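Local coordinates for protein similar to metal-dependent hydrolase (Staphylococcus aureus subsp. aureus Mu50, PDB 3ESH), which probably catalyses metal-dependent hydrolysis, as a member of the metallo-beta-lactamase superfamily, at residues Y10-N15 and P47-L52; I66-L71 and E83-I88; L105-H110 and T190-E195; F111-G116 and F249-N254. All coordinates share one frame; numbering follows the deposited sequence.

Interaction 1 (Y10-N15 and P47-L52)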
loop_
_atom_site.group_PDB
_atom_site.type_symbol
_atom_site.label_atom_id
_atom_site.label_comp_id
_atom_site.label_asym_id
_atom_site.label_seq_id
_atom_site.Cartn_x
_atom_site.Cartn_y
_atom_site.Cartn_z
ATOM N N TYR A 10 30.082 -2.010 27.114
ATOM C CA TYR A 10 29.976 -0.841 26.261
ATOM C C TYR A 10 31.371 -0.304 25.920
ATOM O O TYR A 10 32.328 -0.522 26.667
ATOM C CB TYR A 10 29.103 0.238 26.926
ATOM C CG TYR A 10 29.607 0.775 28.243
ATOM C CD1 TYR A 10 30.723 1.613 28.300
ATOM C CD2 TYR A 10 28.956 0.467 29.436
ATOM C CE1 TYR A 10 31.176 2.132 29.517
ATOM C CE2 TYR A 10 29.397 0.979 30.656
ATOM C CZ TYR A 10 30.507 1.811 30.693
ATOM O OH TYR A 10 30.942 2.317 31.904
ATOM N N LEU A 11 31.480 0.376 24.781
ATOM C CA LEU A 11 32.746 0.934 24.328
ATOM C C LEU A 11 32.585 2.428 24.041
ATOM O O LEU A 11 31.611 2.853 23.409
ATOM C CB LEU A 11 33.199 0.226 23.058
ATOM C CG LEU A 11 33.114 -1.296 23.029
ATOM C CD1 LEU A 11 33.247 -1.791 21.588
ATOM C CD2 LEU A 11 34.198 -1.896 23.927
ATOM N N ASN A 12 33.553 3.215 24.497
ATOM C CA ASN A 12 33.539 4.656 24.316
ATOM C C ASN A 12 33.841 5.038 22.864
ATOM O O ASN A 12 35.003 5.233 22.491
ATOM C CB ASN A 12 34.582 5.287 25.232
ATOM C CG ASN A 12 34.354 6.756 25.448
ATOM O OD1 ASN A 12 34.147 7.507 24.501
ATOM N ND2 ASN A 12 34.394 7.182 26.705
ATOM N N GLY A 13 32.797 5.153 22.052
ATOM C CA GLY A 13 32.970 5.520 20.663
ATOM C C GLY A 13 32.813 7.011 20.445
ATOM O O GLY A 13 32.652 7.472 19.314
ATOM N N GLY A 14 32.859 7.763 21.539
ATOM C CA GLY A 14 32.732 9.207 21.456
ATOM C C GLY A 14 31.408 9.707 21.996
ATOM O O GLY A 14 30.718 9.010 22.737
ATOM N N ASN A 15 31.048 10.926 21.620
ATOM C CA ASN A 15 29.801 11.523 22.068
ATOM C C ASN A 15 29.372 12.659 21.139
ATOM O O ASN A 15 30.152 13.149 20.329
ATOM C CB ASN A 15 29.959 12.092 23.483
ATOM C CG ASN A 15 30.718 13.413 23.490
ATOM O OD1 ASN A 15 31.924 13.450 23.222
ATOM N ND2 ASN A 15 30.010 14.506 23.768
ATOM N N PRO A 47 26.143 10.175 24.591
ATOM C CA PRO A 47 27.305 9.350 24.272
ATOM C C PRO A 47 26.969 8.484 23.046
ATOM O O PRO A 47 25.803 8.166 22.798
ATOM C CB PRO A 47 27.474 8.474 25.516
ATOM C CG PRO A 47 26.916 9.314 26.600
ATOM C CD PRO A 47 25.704 9.958 25.977
ATOM N N THR A 48 27.997 8.122 22.286
ATOM C CA THR A 48 27.827 7.232 21.145
ATOM C C THR A 48 28.740 6.054 21.513
ATOM O O THR A 48 29.872 5.953 21.038
ATOM C CB THR A 48 28.284 7.893 19.826
ATOM O OG1 THR A 48 29.672 8.256 19.924
ATOM C CG2 THR A 48 27.460 9.144 19.535
ATOM N N HIS A 49 28.235 5.190 22.394
ATOM C CA HIS A 49 28.988 4.039 22.898
ATOM C C HIS A 49 28.537 2.682 22.354
ATOM O O HIS A 49 27.527 2.128 22.783
ATOM C CB HIS A 49 28.923 3.990 24.433
ATOM C CG HIS A 49 29.549 5.168 25.121
ATOM N ND1 HIS A 49 30.369 6.067 24.479
ATOM C CD2 HIS A 49 29.463 5.589 26.406
ATOM C CE1 HIS A 49 30.759 6.999 25.337
ATOM N NE2 HIS A 49 30.222 6.731 26.511
ATOM N N PRO A 50 29.290 2.119 21.402
ATOM C CA PRO A 50 28.883 0.818 20.868
ATOM C C PRO A 50 28.772 -0.263 21.941
ATOM O O PRO A 50 29.382 -0.168 22.995
ATOM C CB PRO A 50 29.963 0.529 19.839
ATOM C CG PRO A 50 30.249 1.902 19.303
ATOM C CD PRO A 50 30.362 2.709 20.584
ATOM N N ILE A 51 27.985 -1.296 21.657
ATOM C CA ILE A 51 27.781 -2.383 22.597
ATOM C C ILE A 51 28.547 -3.628 22.188
ATOM O O ILE A 51 28.248 -4.240 21.164
ATOM C CB ILE A 51 26.273 -2.714 22.713
ATOM C CG1 ILE A 51 25.525 -1.478 23.217
ATOM C CG2 ILE A 51 26.054 -3.917 23.629
ATOM C CD1 ILE A 51 24.025 -1.647 23.321
ATOM N N LEU A 52 29.535 -3.999 22.996
ATOM C CA LEU A 52 30.342 -5.192 22.732
ATOM C C LEU A 52 29.637 -6.434 23.254
ATOM O O LEU A 52 29.310 -6.520 24.436
ATOM C CB LEU A 52 31.712 -5.076 23.402
ATOM C CG LEU A 52 32.603 -6.328 23.339
ATOM C CD1 LEU A 52 32.828 -6.731 21.889
ATOM C CD2 LEU A 52 33.937 -6.055 24.027
#
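Leu11 O faces a backbone nitrogen that cannot answer it: Pro50 N, 3.2 Å away, has no hydrogen to offer, and the oxygen packs instead against CB of His49 and CD of Pro50. On either side of this spot the segments pair in antiparallel, non-hydrogen-bonded fashion, Asn15 with Pro47 and Tyr10 with Ile51, yet the register slips by one residue between the two bridges. Each end has one firm backbone bond, from Leu11 N to Pro50 O (2.8 Å) and from Thr48 N to Gly14 O (2.9 Å).

The His49 ring lies alongside the loop between the two bridges. With CG beside its backbone N (chi1 -63°), the imidazole runs next to the Asn12 amide, both pointing the same way and their planes 48° apart; CE1 lies 3.5 Å from Asn12 OD1. Pro47 CB sits over the centre of one ring face, 3.4 Å above it. Asn12 OD1 accepts from Gly14 N at 3.2 Å, an Asx turn. Leu11 CG rests on Leu52 CB (4.0 Å), and Ile61 of strand 59-61 adds to this apolar patch. The missing donor at Pro50 is consistent with the pairing being interrupted there, and Asn12's amide probably helps to hold the buried turn.

Interaction 2 (I66-L71 and E83-I88)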
loop_
_atom_site.group_PDB
_atom_site.type_symbol
_atom_site.label_atom_id
_atom_site.label_comp_id
_atom_site.label_asym_id
_atom_site.label_seq_id
_atom_site.Cartn_x
_atom_site.Cartn_y
_atom_site.Cartn_z
ATOM N N ILE A 66 31.401 7.611 16.585
ATOM C CA ILE A 66 31.743 8.667 15.647
ATOM C C ILE A 66 33.122 8.549 15.012
ATOM O O ILE A 66 33.534 9.424 14.246
ATOM C CB ILE A 66 31.633 10.053 16.308
ATOM C CG1 ILE A 66 32.387 10.045 17.646
ATOM C CG2 ILE A 66 30.164 10.441 16.460
ATOM C CD1 ILE A 66 32.274 11.346 18.434
ATOM N N GLY A 67 33.839 7.481 15.337
ATOM C CA GLY A 67 35.157 7.274 14.766
ATOM C C GLY A 67 36.271 8.253 15.110
ATOM O O GLY A 67 36.175 9.035 16.060
ATOM N N ASN A 68 37.335 8.209 14.302
ATOM C CA ASN A 68 38.529 9.045 14.492
ATOM C C ASN A 68 38.908 9.729 13.194
ATOM O O ASN A 68 39.185 9.070 12.201
ATOM C CB ASN A 68 39.675 8.167 14.981
ATOM C CG ASN A 68 39.345 7.481 16.281
ATOM O OD1 ASN A 68 39.427 8.090 17.354
ATOM N ND2 ASN A 68 38.940 6.215 16.201
ATOM N N GLY A 69 38.918 11.058 13.207
ATOM C CA GLY A 69 39.239 11.807 12.004
ATOM C C GLY A 69 38.146 11.825 10.938
ATOM O O GLY A 69 38.362 12.360 9.855
ATOM N N LYS A 70 36.975 11.254 11.234
ATOM C CA LYS A 70 35.861 11.207 10.278
ATOM C C LYS A 70 35.057 12.505 10.168
ATOM O O LYS A 70 34.774 12.977 9.065
ATOM C CB LYS A 70 34.921 10.050 10.636
ATOM C CG LYS A 70 35.549 8.672 10.461
ATOM C CD LYS A 70 35.914 8.411 8.999
ATOM C CE LYS A 70 34.684 8.305 8.112
ATOM N NZ LYS A 70 34.105 6.945 8.154
ATOM N N LEU A 71 34.675 13.062 11.314
ATOM C CA LEU A 71 33.923 14.308 11.337
ATOM C C LEU A 71 34.903 15.440 11.088
ATOM O O LEU A 71 36.046 15.382 11.530
ATOM C CB LEU A 71 33.235 14.513 12.697
ATOM C CG LEU A 71 31.892 13.820 12.980
ATOM C CD1 LEU A 71 32.017 12.336 12.777
ATOM C CD2 LEU A 71 31.455 14.126 14.406
ATOM N N GLU A 83 35.067 14.440 22.907
ATOM C CA GLU A 83 36.156 13.528 22.602
ATOM C C GLU A 83 35.696 12.628 21.467
ATOM O O GLU A 83 34.511 12.346 21.334
ATOM C CB GLU A 83 36.500 12.666 23.827
ATOM C CG GLU A 83 35.363 11.724 24.262
ATOM C CD GLU A 83 35.737 10.818 25.434
ATOM O OE1 GLU A 83 36.641 9.970 25.271
ATOM O OE2 GLU A 83 35.124 10.950 26.520
ATOM N N GLU A 84 36.632 12.196 20.636
ATOM C CA GLU A 84 36.311 11.301 19.540
ATOM C C GLU A 84 36.389 9.889 20.103
ATOM O O GLU A 84 36.649 9.698 21.294
ATOM C CB GLU A 84 37.308 11.467 18.391
ATOM C CG GLU A 84 37.065 12.701 17.522
ATOM C CD GLU A 84 38.150 12.910 16.472
ATOM O OE1 GLU A 84 39.262 13.363 16.830
ATOM O OE2 GLU A 84 37.897 12.611 15.288
ATOM N N SER A 85 36.183 8.908 19.239
ATOM C CA SER A 85 36.188 7.509 19.632
ATOM C C SER A 85 37.473 6.991 20.284
ATOM O O SER A 85 38.573 7.407 19.938
ATOM C CB SER A 85 35.836 6.653 18.410
ATOM O OG SER A 85 35.780 5.278 18.724
ATOM N N HIS A 86 37.294 6.077 21.243
ATOM C CA HIS A 86 38.381 5.414 21.971
ATOM C C HIS A 86 38.087 3.940 21.842
ATOM O O HIS A 86 38.419 3.156 22.732
ATOM C CB HIS A 86 38.360 5.743 23.466
ATOM C CG HIS A 86 39.016 7.035 23.816
ATOM N ND1 HIS A 86 38.366 8.246 23.735
ATOM C CD2 HIS A 86 40.279 7.309 24.218
ATOM C CE1 HIS A 86 39.203 9.213 24.070
ATOM N NE2 HIS A 86 40.370 8.670 24.367
ATOM N N ILE A 87 37.457 3.567 20.737
ATOM C CA ILE A 87 37.070 2.182 20.526
ATOM C C ILE A 87 38.236 1.188 20.494
ATOM O O ILE A 87 38.073 0.038 20.900
ATOM C CB ILE A 87 36.207 2.055 19.244
ATOM C CG1 ILE A 87 35.464 0.723 19.246
ATOM C CG2 ILE A 87 37.078 2.196 18.005
ATOM C CD1 ILE A 87 34.493 0.581 18.112
ATOM N N ILE A 88 39.409 1.613 20.034
ATOM C CA ILE A 88 40.551 0.698 20.001
ATOM C C ILE A 88 41.047 0.404 21.418
ATOM O O ILE A 88 41.128 -0.758 21.825
ATOM C CB ILE A 88 41.741 1.258 19.159
ATOM C CG1 ILE A 88 41.350 1.360 17.680
ATOM C CG2 ILE A 88 42.943 0.346 19.286
ATOM C CD1 ILE A 88 40.379 2.473 17.384
HETATM O O HOH W 1 35.439 11.283 13.701
#
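Glu84 OE2 takes two bonds, one from Gly69 N and one from a water that also binds Ile66 O and Leu71 N. Gly69 N gives it a nearly straight bond of 2.8 Å (163° at the hydrogen), arriving on the syn side of the carboxylate but 31° out of its plane. Water 1 donates to the same oxygen at 3.2 Å. That water also donates to Ile66 O (2.7 Å) and accepts from Leu71 N (3.1 Å), so a single solvent molecule ties the start and the end of the loop to the glutamate. The Glu84 chain is extended beyond CG, which carries its carboxylate out to the backbone of Gly69; both Gly67 and Gly69 have positive phi in this tight bend.

One step further on, Ser85 N bonds to Gly67 O at 3.2 Å, coming from above the carbonyl plane rather than along a lone pair. Ser85 CB presses on the same oxygen at 3.4 Å. Its hydroxyl is swung opposite the backbone N (chi1 -178°), where OG accepts from Ile87 N at 3.1 Å. The Asn68 side chain lies against Ser85, with Ile88 CD1 near its amide end. Ile66 CD1 reaches toward the Glu83 carbonyl oxygen, 3.8 Å away.

The glycine-containing bend after strand 59-61, in the metallo-beta-lactamase domain, is thus joined to the turn that opens helix 87-92, a helix start marked by the ST turn of Ser85 and by His86 at the N-cap position.

Interaction 3 (L105-H110 and T190-E195)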
loop_
_atom_site.group_PDB
_atom_site.type_symbol
_atom_site.label_atom_id
_atom_site.label_comp_id
_atom_site.label_asym_id
_atom_site.label_seq_id
_atom_site.Cartn_x
_atom_site.Cartn_y
_atom_site.Cartn_z
ATOM N N LEU A 105 26.707 -5.288 13.887
ATOM C CA LEU A 105 25.268 -5.226 13.615
ATOM C C LEU A 105 24.845 -3.782 13.763
ATOM O O LEU A 105 25.121 -3.186 14.780
ATOM C CB LEU A 105 24.509 -6.073 14.621
ATOM C CG LEU A 105 25.110 -7.433 14.955
ATOM C CD1 LEU A 105 24.205 -8.093 16.005
ATOM C CD2 LEU A 105 25.247 -8.314 13.692
HETATM N N MSE A 106 24.178 -3.220 12.759
HETATM C CA MSE A 106 23.766 -1.822 12.804
HETATM C C MSE A 106 22.255 -1.652 13.028
HETATM O O MSE A 106 21.451 -2.296 12.377
HETATM C CB MSE A 106 24.152 -1.119 11.499
HETATM C CG MSE A 106 25.587 -1.255 11.074
HETATM SE SE MSE A 106 26.812 -0.361 12.314
HETATM C CE MSE A 106 26.197 1.402 11.981
ATOM N N THR A 107 21.880 -0.794 13.970
ATOM C CA THR A 107 20.472 -0.533 14.228
ATOM C C THR A 107 19.981 0.356 13.086
ATOM O O THR A 107 18.853 0.225 12.634
ATOM C CB THR A 107 20.278 0.217 15.554
ATOM O OG1 THR A 107 20.782 1.551 15.426
ATOM C CG2 THR A 107 21.022 -0.487 16.660
ATOM N N HIS A 108 20.859 1.251 12.640
ATOM C CA HIS A 108 20.597 2.150 11.525
ATOM C C HIS A 108 21.897 2.850 11.122
ATOM O O HIS A 108 22.858 2.808 11.859
ATOM C CB HIS A 108 19.476 3.147 11.858
ATOM C CG HIS A 108 19.777 4.057 13.007
ATOM N ND1 HIS A 108 20.150 3.591 14.249
ATOM C CD2 HIS A 108 19.682 5.401 13.120
ATOM C CE1 HIS A 108 20.269 4.606 15.081
ATOM N NE2 HIS A 108 19.989 5.720 14.422
HETATM N N MSE A 109 21.922 3.473 9.947
HETATM C CA MSE A 109 23.134 4.100 9.405
HETATM C C MSE A 109 23.357 5.608 9.577
HETATM O O MSE A 109 24.151 6.207 8.851
HETATM C CB MSE A 109 23.260 3.744 7.922
HETATM C CG MSE A 109 23.454 2.268 7.652
HETATM SE SE MSE A 109 25.170 1.537 8.308
HETATM C CE MSE A 109 26.287 2.704 7.244
ATOM N N HIS A 110 22.670 6.215 10.539
ATOM C CA HIS A 110 22.861 7.643 10.798
ATOM C C HIS A 110 24.336 7.854 11.210
ATOM O O HIS A 110 24.990 6.918 11.684
ATOM C CB HIS A 110 21.882 8.097 11.884
ATOM C CG HIS A 110 20.472 8.215 11.400
ATOM N ND1 HIS A 110 19.410 8.440 12.248
ATOM C CD2 HIS A 110 19.950 8.159 10.154
ATOM C CE1 HIS A 110 18.298 8.517 11.542
ATOM N NE2 HIS A 110 18.596 8.351 10.269
ATOM N N THR A 190 16.384 -0.848 13.054
ATOM C CA THR A 190 16.375 -2.191 13.616
ATOM C C THR A 190 16.681 -2.244 15.123
ATOM O O THR A 190 17.438 -1.430 15.647
ATOM C CB THR A 190 17.419 -3.077 12.846
ATOM O OG1 THR A 190 17.085 -3.111 11.452
ATOM C CG2 THR A 190 17.456 -4.503 13.384
ATOM N N ILE A 191 16.080 -3.202 15.820
ATOM C CA ILE A 191 16.337 -3.382 17.240
ATOM C C ILE A 191 16.990 -4.751 17.388
ATOM O O ILE A 191 16.832 -5.609 16.537
ATOM C CB ILE A 191 15.036 -3.325 18.076
ATOM C CG1 ILE A 191 14.126 -4.492 17.728
ATOM C CG2 ILE A 191 14.294 -2.019 17.800
ATOM C CD1 ILE A 191 13.192 -4.846 18.828
ATOM N N ILE A 192 17.723 -4.969 18.468
ATOM C CA ILE A 192 18.410 -6.244 18.661
ATOM C C ILE A 192 18.142 -6.833 20.046
ATOM O O ILE A 192 18.110 -6.114 21.046
ATOM C CB ILE A 192 19.938 -6.055 18.459
ATOM C CG1 ILE A 192 20.194 -5.473 17.061
ATOM C CG2 ILE A 192 20.660 -7.370 18.623
ATOM C CD1 ILE A 192 21.541 -4.789 16.887
ATOM N N THR A 193 17.938 -8.142 20.102
ATOM C CA THR A 193 17.691 -8.821 21.364
ATOM C C THR A 193 18.769 -9.875 21.605
ATOM O O THR A 193 19.256 -10.504 20.664
ATOM C CB THR A 193 16.309 -9.514 21.382
ATOM O OG1 THR A 193 16.208 -10.401 20.268
ATOM C CG2 THR A 193 15.190 -8.491 21.309
ATOM N N ILE A 194 19.134 -10.058 22.870
ATOM C CA ILE A 194 20.146 -11.030 23.257
ATOM C C ILE A 194 19.549 -11.982 24.285
ATOM O O ILE A 194 18.949 -11.541 25.261
ATOM C CB ILE A 194 21.356 -10.322 23.882
ATOM C CG1 ILE A 194 21.732 -9.111 23.035
ATOM C CG2 ILE A 194 22.535 -11.266 23.956
ATOM C CD1 ILE A 194 22.824 -8.255 23.622
ATOM N N GLU A 195 19.707 -13.283 24.067
ATOM C CA GLU A 195 19.182 -14.285 24.994
ATOM C C GLU A 195 20.146 -15.445 25.187
ATOM O O GLU A 195 20.601 -16.035 24.225
ATOM C CB GLU A 195 17.842 -14.824 24.498
ATOM C CG GLU A 195 16.672 -13.861 24.657
ATOM C CD GLU A 195 15.388 -14.362 23.984
ATOM O OE1 GLU A 195 15.193 -14.078 22.775
ATOM O OE2 GLU A 195 14.583 -15.045 24.658
HETATM O O HOH W 2 19.870 -1.943 10.001
#
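Thr107, which takes the backbone bond from Thr190, also stands at the edge of the His108 ring: its CB lies in the plane of that imidazole, as does His110 ND1. The rings of His113, His185 and His189 meet the His108 ring as well, at differing tilts. A second flat group, the Thr107 carbonyl, is approached in its own plane by Thr190 N, at 2.7 Å from Thr107 O.

Thr107 divides its two branches between neighbours. OG1 sits between the backbone N and the carbonyl carbon (chi1 69°) and turns to His108 ND1, a hydrogen bond modelled too short for its length to be trusted. The methyl goes the other way, with CG2 4.3 Å from Ile192 CD1, while CB rests 3.3 Å from Thr190 O. Further along, Leu105 CB touches Ile192 CD1 at 3.9 Å, an apolar meeting between strand 103-105 of one sheet and strand 190-196 of the other. Water 2 donates to Met106 O at 2.9 Å and lies in weak reach of Thr190 OG1, whose firmer partner is Gly188 O.

His108 and His110 belong to a sequence matching the HxHxDH signature of the superfamily, and His110 with His185 and Asp206 outlines a possible empty metal site. The Thr107 carbonyl fastens the residue just before His108 to strand 190-196, and a second-shell role for this threonine is consistent with that.

Interaction 4 (F111-G116 and F249-N254)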
loop_
_atom_site.group_PDB
_atom_site.type_symbol
_atom_site.label_atom_id
_atom_site.label_comp_id
_atom_site.label_asym_id
_atom_site.label_seq_id
_atom_site.Cartn_x
_atom_site.Cartn_y
_atom_site.Cartn_z
ATOM N N PHE A 111 24.859 9.063 11.028
ATOM C CA PHE A 111 26.265 9.319 11.332
ATOM C C PHE A 111 26.666 9.032 12.778
ATOM O O PHE A 111 27.757 8.524 13.031
ATOM C CB PHE A 111 26.649 10.759 10.967
ATOM C CG PHE A 111 26.331 11.762 12.037
ATOM C CD1 PHE A 111 25.084 12.369 12.095
ATOM C CD2 PHE A 111 27.283 12.093 12.997
ATOM C CE1 PHE A 111 24.787 13.298 13.096
ATOM C CE2 PHE A 111 27.006 13.015 14.002
ATOM C CZ PHE A 111 25.754 13.622 14.054
ATOM N N ASP A 112 25.791 9.354 13.723
ATOM C CA ASP A 112 26.095 9.117 15.125
ATOM C C ASP A 112 26.312 7.627 15.414
ATOM O O ASP A 112 26.804 7.263 16.472
ATOM C CB ASP A 112 24.982 9.696 16.025
ATOM C CG ASP A 112 23.576 9.344 15.543
ATOM O OD1 ASP A 112 23.278 9.561 14.345
ATOM O OD2 ASP A 112 22.749 8.860 16.375
ATOM N N HIS A 113 25.975 6.772 14.458
ATOM C CA HIS A 113 26.133 5.327 14.633
ATOM C C HIS A 113 27.110 4.671 13.651
ATOM O O HIS A 113 27.735 3.668 13.979
ATOM C CB HIS A 113 24.778 4.603 14.491
ATOM C CG HIS A 113 23.789 4.913 15.582
ATOM N ND1 HIS A 113 23.305 6.184 15.818
ATOM C CD2 HIS A 113 23.192 4.113 16.494
ATOM C CE1 HIS A 113 22.454 6.156 16.830
ATOM N NE2 HIS A 113 22.368 4.911 17.259
ATOM N N ALA A 114 27.248 5.246 12.458
ATOM C CA ALA A 114 28.100 4.652 11.431
ATOM C C ALA A 114 29.419 5.338 11.071
ATOM O O ALA A 114 30.232 4.766 10.351
ATOM C CB ALA A 114 27.276 4.455 10.173
ATOM N N ALA A 115 29.652 6.545 11.568
ATOM C CA ALA A 115 30.901 7.239 11.242
ATOM C C ALA A 115 32.160 6.459 11.616
ATOM O O ALA A 115 33.173 6.524 10.914
ATOM C CB ALA A 115 30.930 8.598 11.894
ATOM N N GLY A 116 32.096 5.721 12.718
ATOM C CA GLY A 116 33.250 4.958 13.160
ATOM C C GLY A 116 33.447 3.629 12.452
ATOM O O GLY A 116 34.203 2.788 12.926
ATOM N N PHE A 249 21.435 0.621 26.456
ATOM C CA PHE A 249 21.430 1.925 25.819
ATOM C C PHE A 249 22.744 2.277 25.161
ATOM O O PHE A 249 23.808 1.843 25.588
ATOM C CB PHE A 249 21.047 2.986 26.837
ATOM C CG PHE A 249 19.641 2.844 27.332
ATOM C CD1 PHE A 249 18.570 3.319 26.563
ATOM C CD2 PHE A 249 19.374 2.166 28.528
ATOM C CE1 PHE A 249 17.258 3.120 26.975
ATOM C CE2 PHE A 249 18.069 1.967 28.946
ATOM C CZ PHE A 249 17.003 2.440 28.168
ATOM N N TYR A 250 22.649 3.075 24.108
ATOM C CA TYR A 250 23.798 3.493 23.328
ATOM C C TYR A 250 24.025 4.976 23.550
ATOM O O TYR A 250 25.162 5.434 23.558
ATOM C CB TYR A 250 23.506 3.225 21.845
ATOM C CG TYR A 250 24.545 3.705 20.846
ATOM C CD1 TYR A 250 25.601 2.883 20.453
ATOM C CD2 TYR A 250 24.427 4.955 20.239
ATOM C CE1 TYR A 250 26.509 3.293 19.470
ATOM C CE2 TYR A 250 25.325 5.372 19.257
ATOM C CZ TYR A 250 26.362 4.534 18.876
ATOM O OH TYR A 250 27.222 4.942 17.885
ATOM N N HIS A 251 22.923 5.706 23.738
ATOM C CA HIS A 251 22.940 7.160 23.924
ATOM C C HIS A 251 22.747 7.700 25.336
ATOM O O HIS A 251 22.953 8.898 25.557
ATOM C CB HIS A 251 21.853 7.830 23.071
ATOM C CG HIS A 251 22.170 7.907 21.613
ATOM N ND1 HIS A 251 23.394 8.322 21.140
ATOM C CD2 HIS A 251 21.400 7.681 20.525
ATOM C CE1 HIS A 251 23.363 8.351 19.818
ATOM N NE2 HIS A 251 22.162 7.967 19.421
ATOM N N ASP A 252 22.320 6.875 26.283
ATOM C CA ASP A 252 22.080 7.406 27.623
ATOM C C ASP A 252 23.381 7.741 28.367
ATOM O O ASP A 252 24.212 6.872 28.600
ATOM C CB ASP A 252 21.207 6.427 28.428
ATOM C CG ASP A 252 20.477 7.103 29.577
ATOM O OD1 ASP A 252 19.283 6.796 29.796
ATOM O OD2 ASP A 252 21.104 7.942 30.262
ATOM N N GLU A 253 23.548 9.002 28.745
ATOM C CA GLU A 253 24.759 9.425 29.443
ATOM C C GLU A 253 24.935 8.859 30.846
ATOM O O GLU A 253 26.062 8.625 31.275
ATOM C CB GLU A 253 24.842 10.954 29.533
ATOM C CG GLU A 253 23.729 11.608 30.352
ATOM C CD GLU A 253 23.874 13.129 30.461
ATOM O OE1 GLU A 253 22.834 13.810 30.673
ATOM O OE2 GLU A 253 25.013 13.637 30.349
ATOM N N ASN A 254 23.833 8.631 31.550
ATOM C CA ASN A 254 23.900 8.128 32.915
ATOM C C ASN A 254 23.978 6.623 33.004
ATOM O O ASN A 254 24.845 6.076 33.684
ATOM C CB ASN A 254 22.672 8.584 33.711
ATOM C CG ASN A 254 22.276 10.006 33.402
ATOM O OD1 ASN A 254 21.201 10.263 32.838
ATOM N ND2 ASN A 254 23.146 10.947 33.750
#
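Two hydrogen bonds join Asp112 to the 249-254 loop. Tyr250 OH donates to Asp112 O at 2.7 Å, in the carbonyl plane and on a lone pair. His251 NE2 gives a weak, bent bond to Asp112 OD2, 3.2 Å away, although the carboxylate and imidazole lie almost in one plane, only 12° apart. The other ring nitrogen of His251, ND1, bonds to Pro47 O, so the ring is held from two sides.

The other main contacts are between rings. His113 and Tyr250 form an offset stack, with centroids 4.4 Å apart and planes at 17°; Tyr250 CE2 lies 3.6 Å above the centre of the imidazole. Tyr250 reaches there because its ring is carried opposite the backbone N (chi1 175°). The His251 ring stands nearly perpendicular to that of His113, completing an aromatic cluster of three.

Asp112 and His113 close the sequence fitting the HxHxDH signature, and both His113 and His251 touch Asp206 of the possible empty metal site, consistent with a metal-centred pocket as in relatives. The contact brings helix 111-114, which follows strand 103-105 of one sheet, against the loop joining strands 246-248 and 255-259 of the other, with Leu46 of strand 43-47 beside His251.

In the fold
From the N terminus, interaction 1 closes first, drawing together the ends of an excursion that includes the antiparallel pair of strands 15-19 and 43-47. Interaction 2 follows in series, closing a short loop around helix 73-78. It leans directly on interaction 1: Asn12 O meets His86 N and Gly13 O meets Ile66 N. Interactions 3 and 4 have alternating segments and cross; 105-110 runs straight into 111-116, while 190-195 is a strand of the second large sheet and 249-254 the loop between two of its strands. Both join the two sheets near the possible metal site. Interactions 1 and 2 tie N-terminal strands and loops together, and each touches interaction 4, through Pro47 O with His251 ND1 and Lys70 NZ with Ala115 O.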